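Local coordinates for Beta/gama crystallin family protein (Methanosarcina acetivorans, PDB 3HZ2), which binds calcium ions as a compact archaeal betagamma-crystallin domain built from two Greek key motifs, at residues A[35-40]-A[62-68]; A[43-47]-A[80-84]. One frame throughout, in Å; residues are numbered along the deposited sequence.

Contacts 1 and 2 pair strands in the two facing sheets of the betagamma-crystallin fold. In contact 1, strand 63-65 of the second Greek key forms the edge of the sheet that holds strand 37-42; contact 2 lies wholly within the second Greek key and closes the other sheet at strand 80-83. Each is partly buried, and they meet in the core, where Ile38 packs on Phe47, Val40 on Trp45 and Ile35 on Phe81. The inner chemistry differs: aliphatic side chains and one tyrosine in contact 1, three aromatic rings in contact 2. On the outer faces, contact 1 carries a water-bridged Lys39-Glu64 pair, contact 2 two arginines. Calcium is bound directly in contact 1, through Ser36.

Contact 1: A[35-40]-A[62-68]; sequences ISSIKV and PGEYSSV. With CA (calcium ion), chain E.
The edge of a Greek key sheet and one ligand of a calcium site come together here, where strand 37-40 pairs antiparallel with strand 63-65. Tyr65 N reaches Ile38 O at 2.8 Å, almost in line with its C=O bond, and Ile38 N returns the bond to Tyr65 O; Val40 and Gly63 form a second reciprocal pair. Beyond the strand, Val68 N binds Ser36 O from well above the carbonyl plane, while Val68 CG1 lies 3.8 Å from Ile38 CD1 on the core side. On that side too, the Tyr65 ring turns an edge to Ile38 O, and its CE1 lies 4.0 Å from Val40 CG2; its hydroxyl bonds to Gly61.

The outer face carries Lys39 and Glu64, both extended beyond CG and lying aslant each other, with Lys39 CD 3.7 Å from Glu64 OE2. Their charges do not meet directly: Lys39 NZ stays 4.3 Å from Glu64 OE2, and two waters bridge the gap, each accepting from the ammonium and donating to a different carboxylate oxygen. Lys39 also makes a cation-pi contact with Phe13. A methionine here would probably leave both waters without their donor and the Glu64 carboxylate without its nearby positive charge.

Ser36 OG binds calcium at 2.5 Å, its chi1 of -65° setting it beside its own backbone N; Glu9, Lys34 and Asn76 complete the protein ligands, and Asp75 hydrogen-bonds the same oxygen. With its OG on the metal and its O on Val68 N, Ser36 ties the calcium site to the turn that follows edge strand 63-65.

Contact 2: A[43-47]-A[80-84]; sequences GTWRF and SFRQI
Strands 45-47 and 80-83 pair the central strand and an edge strand of the three-stranded sheet of the second Greek key, with Phe47 and Phe81 facing the core as a non-hydrogen-bonded pair. The two side chains run side by side in the same direction, their ring planes oblique at 41°, and Phe47 CD2 comes within 3.4 Å of Phe81 CB. Phe81 holds CG between its backbone N and carbonyl carbon (chi1 57°), which presents its ring edge to the Trp45 indole; Phe81 CD1 lies 3.8 Å from Trp45 CE3. Gln83 CB sits over the six-membered ring of Trp45, 4.3 Å from its centroid and only 5° off the normal, a CH-pi contact. Between these pairs Arg46 N bonds Arg82 O at 2.8 Å, almost straight, and Arg82 N answers to Arg46 O.

The three aromatic rings belong to the sheet-to-sheet interior of the betagamma-crystallin fold: Val5 of strand 4-8 packs against all three, and Val40 and Ile38 cover Trp45 and Phe47.

On the outer face the C-terminal residue meets Arg46. Ile84 CG2 touches Arg46 CB at 3.8 Å and also lies over one face of the guanidinium, whose NE makes a salt bridge with Asp59. Arg82 NH2 hydrogen-bonds the Tyr48 hydroxyl, and its guanidinium makes a cation-pi contact with Tyr53. At the strand ends Ile84 N bonds Thr44 O, and one water accepts from Thr44 N and Gln83 NE2 while donating to the terminal carboxylate oxygen Ile84 O at 2.6 Å.

Contact 1: A[35-40]-A[62-68]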
ATOM      1  N   ILE A  35       2.214   6.499   2.850  1.00  9.36           N
ATOM      2  CA  ILE A  35       0.898   5.919   2.578  1.00  7.89           C
ATOM      3  C   ILE A  35      -0.077   5.907   3.756  1.00  9.49           C
ATOM      4  O   ILE A  35       0.231   5.388   4.830  1.00 11.22           O
ATOM      5  CB  ILE A  35       1.043   4.498   2.001  1.00  7.98           C
ATOM      6  CG1 ILE A  35       1.800   4.572   0.670  1.00  8.80           C
ATOM      7  CG2 ILE A  35      -0.333   3.875   1.794  1.00  7.91           C
ATOM      8  CD1 ILE A  35       2.261   3.230   0.132  1.00  7.30           C
ATOM      9  N   SER A  36      -1.264   6.476   3.528  1.00  7.49           N
ATOM     10  CA  SER A  36      -2.305   6.572   4.551  1.00  8.74           C
ATOM     11  C   SER A  36      -3.657   5.986   4.172  1.00  7.67           C
ATOM     12  O   SER A  36      -4.520   5.800   5.029  1.00  8.69           O
ATOM     13  CB  SER A  36      -2.494   8.024   4.952  1.00  8.28           C
ATOM     14  OG  SER A  36      -1.326   8.492   5.580  1.00  8.43           O
ATOM     15  N   SER A  37      -3.858   5.730   2.886  1.00  9.21           N
ATOM     16  CA  SER A  37      -5.099   5.119   2.428  1.00  9.04           C
ATOM     17  C   SER A  37      -4.747   4.240   1.236  1.00  8.73           C
ATOM     18  O   SER A  37      -3.764   4.492   0.535  1.00  8.82           O
ATOM     19  CB  SER A  37      -6.153   6.184   2.070  1.00  9.51           C
ATOM     20  OG  SER A  37      -5.691   7.094   1.096  1.00 11.15           O
ATOM     21  N   ILE A  38      -5.537   3.195   1.018  1.00  8.54           N
ATOM     22  CA  ILE A  38      -5.258   2.250  -0.051  1.00  7.68           C
ATOM     23  C   ILE A  38      -6.526   1.706  -0.698  1.00  8.34           C
ATOM     24  O   ILE A  38      -7.554   1.557  -0.041  1.00  7.81           O
ATOM     25  CB  ILE A  38      -4.469   1.029   0.498  1.00  9.22           C
ATOM     26  CG1 ILE A  38      -3.170   1.489   1.162  1.00  8.09           C
ATOM     27  CG2 ILE A  38      -4.189   0.032  -0.627  1.00  8.79           C
ATOM     28  CD1 ILE A  38      -2.459   0.394   1.948  1.00  8.63           C
ATOM     29  N   LYS A  39      -6.433   1.405  -1.989  1.00  9.45           N
ATOM     30  CA  LYS A  39      -7.549   0.820  -2.726  1.00  8.26           C
ATOM     31  C   LYS A  39      -7.043  -0.412  -3.464  1.00  8.46           C
ATOM     32  O   LYS A  39      -6.303  -0.290  -4.436  1.00  8.78           O
ATOM     33  CB  LYS A  39      -8.115   1.803  -3.751  1.00  9.61           C
ATOM     34  CG  LYS A  39      -8.938   2.939  -3.182  1.00  8.87           C
ATOM     35  CD  LYS A  39      -9.554   3.744  -4.318  1.00  7.96           C
ATOM     36  CE  LYS A  39     -10.221   5.014  -3.830  1.00  9.20           C
ATOM     37  NZ  LYS A  39     -10.819   5.764  -4.985  1.00  9.39           N
ATOM     38  N   VAL A  40      -7.422  -1.599  -2.997  1.00  8.84           N
ATOM     39  CA  VAL A  40      -7.003  -2.820  -3.670  1.00  9.45           C
ATOM     40  C   VAL A  40      -8.088  -3.145  -4.692  1.00  8.16           C
ATOM     41  O   VAL A  40      -9.154  -3.644  -4.339  1.00  9.04           O
ATOM     42  CB  VAL A  40      -6.863  -4.002  -2.685  1.00  9.45           C
ATOM     43  CG1 VAL A  40      -6.462  -5.264  -3.444  1.00  8.14           C
ATOM     44  CG2 VAL A  40      -5.814  -3.677  -1.626  1.00 10.67           C
ATOM     45  N   PRO A  62      -8.984  -7.460  -1.834  1.00 11.38           N
ATOM     46  CA  PRO A  62      -9.817  -6.475  -2.531  1.00 12.96           C
ATOM     47  C   PRO A  62     -10.705  -5.670  -1.593  1.00 12.07           C
ATOM     48  O   PRO A  62     -11.378  -6.221  -0.726  1.00 13.81           O
ATOM     49  CB  PRO A  62     -10.625  -7.335  -3.497  1.00 12.02           C
ATOM     50  CG  PRO A  62      -9.654  -8.424  -3.837  1.00 13.34           C
ATOM     51  CD  PRO A  62      -9.087  -8.779  -2.483  1.00 12.31           C
ATOM     52  N   GLY A  63     -10.698  -4.356  -1.780  1.00 10.30           N
ATOM     53  CA  GLY A  63     -11.505  -3.487  -0.948  1.00 10.51           C
ATOM     54  C   GLY A  63     -10.844  -2.134  -0.796  1.00 10.69           C
ATOM     55  O   GLY A  63      -9.757  -1.901  -1.333  1.00  9.91           O
ATOM     56  N   GLU A  64     -11.490  -1.234  -0.064  1.00 10.62           N
ATOM     57  CA  GLU A  64     -10.926   0.090   0.133  1.00  9.71           C
ATOM     58  C   GLU A  64     -10.675   0.375   1.599  1.00 10.09           C
ATOM     59  O   GLU A  64     -11.451  -0.022   2.472  1.00 10.47           O
ATOM     60  CB  GLU A  64     -11.836   1.150  -0.497  1.00  8.86           C
ATOM     61  CG  GLU A  64     -11.874   1.015  -2.009  1.00  9.45           C
ATOM     62  CD  GLU A  64     -12.545   2.173  -2.707  1.00 12.48           C
ATOM     63  OE1 GLU A  64     -12.837   3.193  -2.045  1.00 11.80           O
ATOM     64  OE2 GLU A  64     -12.769   2.056  -3.929  1.00 12.88           O
ATOM     65  N   TYR A  65      -9.569   1.059   1.862  1.00  7.58           N
ATOM     66  CA  TYR A  65      -9.170   1.380   3.219  1.00  9.91           C
ATOM     67  C   TYR A  65      -8.894   2.870   3.311  1.00  8.61           C
ATOM     68  O   TYR A  65      -7.790   3.316   3.020  1.00  8.66           O
ATOM     69  CB  TYR A  65      -7.919   0.569   3.570  1.00  8.42           C
ATOM     70  CG  TYR A  65      -8.049  -0.896   3.197  1.00 10.71           C
ATOM     71  CD1 TYR A  65      -7.800  -1.335   1.895  1.00 10.70           C
ATOM     72  CD2 TYR A  65      -8.479  -1.836   4.135  1.00 11.04           C
ATOM     73  CE1 TYR A  65      -7.980  -2.676   1.537  1.00 10.98           C
ATOM     74  CE2 TYR A  65      -8.665  -3.173   3.786  1.00 12.72           C
ATOM     75  CZ  TYR A  65      -8.413  -3.586   2.487  1.00 11.08           C
ATOM     76  OH  TYR A  65      -8.616  -4.902   2.144  1.00 11.97           O
ATOM     77  N   SER A  66      -9.910   3.633   3.709  1.00  8.90           N
ATOM     78  CA  SER A  66      -9.792   5.084   3.819  1.00  9.80           C
ATOM     79  C   SER A  66      -8.683   5.504   4.774  1.00 10.58           C
ATOM     80  O   SER A  66      -8.199   6.634   4.723  1.00  8.15           O
ATOM     81  CB  SER A  66     -11.126   5.683   4.265  1.00 11.28           C
ATOM     82  OG  SER A  66     -11.550   5.122   5.494  1.00 12.30           O
ATOM     83  N   SER A  67      -8.297   4.587   5.653  1.00 11.06           N
ATOM     84  CA  SER A  67      -7.222   4.813   6.614  1.00 13.54           C
ATOM     85  C   SER A  67      -6.476   3.488   6.763  1.00 12.19           C
ATOM     86  O   SER A  67      -7.088   2.471   7.074  1.00 12.62           O
ATOM     87  CB  SER A  67      -7.787   5.230   7.970  1.00 15.78           C
ATOM     88  OG  SER A  67      -6.766   5.227   8.954  1.00 20.25           O
ATOM     89  N   VAL A  68      -5.167   3.490   6.537  1.00 12.59           N
ATOM     90  CA  VAL A  68      -4.398   2.250   6.653  1.00 14.64           C
ATOM     91  C   VAL A  68      -4.529   1.627   8.039  1.00 15.26           C
ATOM     92  O   VAL A  68      -4.450   0.411   8.193  1.00 15.43           O
ATOM     93  CB  VAL A  68      -2.897   2.474   6.347  1.00 14.87           C
ATOM     94  CG1 VAL A  68      -2.708   2.765   4.866  1.00 14.49           C
ATOM     95  CG2 VAL A  68      -2.355   3.618   7.180  1.00 16.44           C
TER
HETATM   96 CA    CA E 101       0.397  10.192   5.056  1.00  9.26          CA
HETATM   97  O   HOH W   1     -12.960   3.855  -5.941  1.00 15.24           O
HETATM   98  O   HOH W   2     -13.532   5.318  -3.595  1.00 15.69           O
HETATM   99  O   HOH W   3      -0.687  10.761   7.442  1.00 13.92           O
HETATM  100  O   HOH W   4       2.496  11.632   4.673  1.00  8.33           O
HETATM  101  O   HOH W   5      -0.622  12.670   4.948  1.00 16.06           O

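Contact 2: A[43-47]-A[80-84]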
ATOM      1  N   GLY A  43      -6.721  -8.675  -6.609  1.00 14.21           N
ATOM      2  CA  GLY A  43      -5.588  -9.417  -6.093  1.00 13.74           C
ATOM      3  C   GLY A  43      -5.375  -9.133  -4.622  1.00 13.98           C
ATOM      4  O   GLY A  43      -6.063  -8.293  -4.038  1.00 14.07           O
ATOM      5  N   THR A  44      -4.436  -9.848  -4.013  1.00 13.55           N
ATOM      6  CA  THR A  44      -4.120  -9.646  -2.608  1.00 13.38           C
ATOM      7  C   THR A  44      -2.712  -9.077  -2.565  1.00 11.43           C
ATOM      8  O   THR A  44      -1.811  -9.579  -3.238  1.00 11.42           O
ATOM      9  CB  THR A  44      -4.161 -10.959  -1.815  1.00 15.99           C
ATOM     10  OG1 THR A  44      -5.469 -11.537  -1.919  1.00 19.17           O
ATOM     11  CG2 THR A  44      -3.850 -10.703  -0.349  1.00 17.50           C
ATOM     12  N   TRP A  45      -2.530  -8.021  -1.785  1.00  9.01           N
ATOM     13  CA  TRP A  45      -1.230  -7.379  -1.691  1.00  9.25           C
ATOM     14  C   TRP A  45      -0.671  -7.358  -0.279  1.00  9.51           C
ATOM     15  O   TRP A  45      -1.404  -7.176   0.696  1.00 10.86           O
ATOM     16  CB  TRP A  45      -1.314  -5.945  -2.215  1.00  9.81           C
ATOM     17  CG  TRP A  45      -1.629  -5.851  -3.678  1.00  9.65           C
ATOM     18  CD1 TRP A  45      -2.839  -6.054  -4.276  1.00  9.27           C
ATOM     19  CD2 TRP A  45      -0.713  -5.526  -4.725  1.00  9.20           C
ATOM     20  NE1 TRP A  45      -2.733  -5.872  -5.636  1.00  8.23           N
ATOM     21  CE2 TRP A  45      -1.438  -5.547  -5.938  1.00  9.16           C
ATOM     22  CE3 TRP A  45       0.656  -5.217  -4.758  1.00  8.61           C
ATOM     23  CZ2 TRP A  45      -0.840  -5.268  -7.173  1.00  9.61           C
ATOM     24  CZ3 TRP A  45       1.250  -4.943  -5.985  1.00 10.23           C
ATOM     25  CH2 TRP A  45       0.499  -4.970  -7.177  1.00  8.90           C
ATOM     26  N   ARG A  46       0.640  -7.537  -0.185  1.00  9.29           N
ATOM     27  CA  ARG A  46       1.337  -7.532   1.091  1.00  9.67           C
ATOM     28  C   ARG A  46       2.147  -6.252   1.233  1.00  9.08           C
ATOM     29  O   ARG A  46       2.928  -5.901   0.345  1.00 10.38           O
ATOM     30  CB  ARG A  46       2.266  -8.742   1.179  1.00  9.58           C
ATOM     31  CG  ARG A  46       3.165  -8.738   2.399  1.00 10.90           C
ATOM     32  CD  ARG A  46       3.842 -10.086   2.562  1.00 11.42           C
ATOM     33  NE  ARG A  46       2.870 -11.143   2.818  1.00 13.74           N
ATOM     34  CZ  ARG A  46       3.196 -12.409   3.046  1.00 16.24           C
ATOM     35  NH1 ARG A  46       4.472 -12.768   3.046  1.00 16.73           N
ATOM     36  NH2 ARG A  46       2.253 -13.312   3.285  1.00 14.64           N
ATOM     37  N   PHE A  47       1.958  -5.559   2.353  1.00  9.12           N
ATOM     38  CA  PHE A  47       2.667  -4.314   2.610  1.00  8.21           C
ATOM     39  C   PHE A  47       3.683  -4.504   3.730  1.00  8.85           C
ATOM     40  O   PHE A  47       3.352  -5.012   4.796  1.00 10.81           O
ATOM     41  CB  PHE A  47       1.665  -3.209   2.965  1.00  9.22           C
ATOM     42  CG  PHE A  47       0.643  -2.970   1.889  1.00  9.21           C
ATOM     43  CD1 PHE A  47      -0.466  -3.802   1.766  1.00  8.84           C
ATOM     44  CD2 PHE A  47       0.829  -1.957   0.951  1.00  8.89           C
ATOM     45  CE1 PHE A  47      -1.378  -3.632   0.721  1.00  9.31           C
ATOM     46  CE2 PHE A  47      -0.074  -1.779  -0.097  1.00  9.83           C
ATOM     47  CZ  PHE A  47      -1.179  -2.620  -0.213  1.00  9.60           C
ATOM     48  N   SER A  80       7.362  -0.768   1.199  1.00  8.22           N
ATOM     49  CA  SER A  80       7.412  -1.655   0.046  1.00  7.20           C
ATOM     50  C   SER A  80       6.180  -2.539   0.055  1.00  7.48           C
ATOM     51  O   SER A  80       5.566  -2.753   1.097  1.00  7.81           O
ATOM     52  CB  SER A  80       8.684  -2.522   0.054  1.00  5.12           C
ATOM     53  OG  SER A  80       8.732  -3.389   1.177  1.00  7.75           O
ATOM     54  N   PHE A  81       5.791  -3.020  -1.116  1.00  7.24           N
ATOM     55  CA  PHE A  81       4.637  -3.901  -1.203  1.00  8.62           C
ATOM     56  C   PHE A  81       4.673  -4.708  -2.486  1.00  9.30           C
ATOM     57  O   PHE A  81       5.226  -4.269  -3.496  1.00 10.11           O
ATOM     58  CB  PHE A  81       3.315  -3.112  -1.066  1.00  8.75           C
ATOM     59  CG  PHE A  81       3.127  -2.005  -2.076  1.00 10.33           C
ATOM     60  CD1 PHE A  81       2.638  -2.276  -3.353  1.00  9.28           C
ATOM     61  CD2 PHE A  81       3.401  -0.685  -1.733  1.00  8.93           C
ATOM     62  CE1 PHE A  81       2.425  -1.248  -4.269  1.00 10.51           C
ATOM     63  CE2 PHE A  81       3.192   0.351  -2.640  1.00 11.15           C
ATOM     64  CZ  PHE A  81       2.703   0.070  -3.910  1.00 10.81           C
ATOM     65  N   ARG A  82       4.108  -5.907  -2.427  1.00 10.14           N
ATOM     66  CA  ARG A  82       4.082  -6.785  -3.582  1.00 12.23           C
ATOM     67  C   ARG A  82       2.870  -7.691  -3.558  1.00 13.22           C
ATOM     68  O   ARG A  82       2.216  -7.865  -2.527  1.00 12.59           O
ATOM     69  CB  ARG A  82       5.354  -7.635  -3.633  1.00 12.66           C
ATOM     70  CG  ARG A  82       5.561  -8.524  -2.418  1.00 15.18           C
ATOM     71  CD  ARG A  82       6.847  -9.325  -2.560  1.00 19.65           C
ATOM     72  NE  ARG A  82       7.257  -9.946  -1.303  1.00 22.28           N
ATOM     73  CZ  ARG A  82       8.417 -10.573  -1.125  1.00 23.39           C
ATOM     74  NH1 ARG A  82       9.284 -10.665  -2.127  1.00 23.58           N
ATOM     75  NH2 ARG A  82       8.718 -11.100   0.057  1.00 20.51           N
ATOM     76  N   GLN A  83       2.583  -8.271  -4.715  1.00 15.16           N
ATOM     77  CA  GLN A  83       1.453  -9.166  -4.875  1.00 16.76           C
ATOM     78  C   GLN A  83       1.764 -10.530  -4.265  1.00 17.29           C
ATOM     79  O   GLN A  83       2.910 -10.983  -4.287  1.00 16.69           O
ATOM     80  CB  GLN A  83       1.153  -9.328  -6.364  1.00 17.41           C
ATOM     81  CG  GLN A  83      -0.213  -9.894  -6.674  1.00 20.73           C
ATOM     82  CD  GLN A  83      -0.351 -10.265  -8.137  1.00 21.71           C
ATOM     83  OE1 GLN A  83       0.151  -9.559  -9.018  1.00 19.90           O
ATOM     84  NE2 GLN A  83      -1.039 -11.369  -8.405  1.00 21.88           N
ATOM     85  N   ILE A  84       0.744 -11.183  -3.716  1.00 18.27           N
ATOM     86  CA  ILE A  84       0.921 -12.508  -3.130  1.00 19.74           C
ATOM     87  C   ILE A  84      -0.254 -13.416  -3.474  1.00 21.40           C
ATOM     88  O   ILE A  84      -1.244 -12.907  -4.044  1.00 21.53           O
ATOM     89  CB  ILE A  84       1.059 -12.444  -1.594  1.00 19.29           C
ATOM     90  CG1 ILE A  84      -0.158 -11.747  -0.984  1.00 19.42           C
ATOM     91  CG2 ILE A  84       2.352 -11.729  -1.222  1.00 20.94           C
ATOM     92  CD1 ILE A  84      -0.152 -11.735   0.533  1.00 20.65           C
ATOM     93  OXT ILE A  84      -0.170 -14.623  -3.164  1.00 22.49           O
TER
HETATM   94  O   HOH W   6      -2.690 -11.580  -5.771  1.00 20.72           O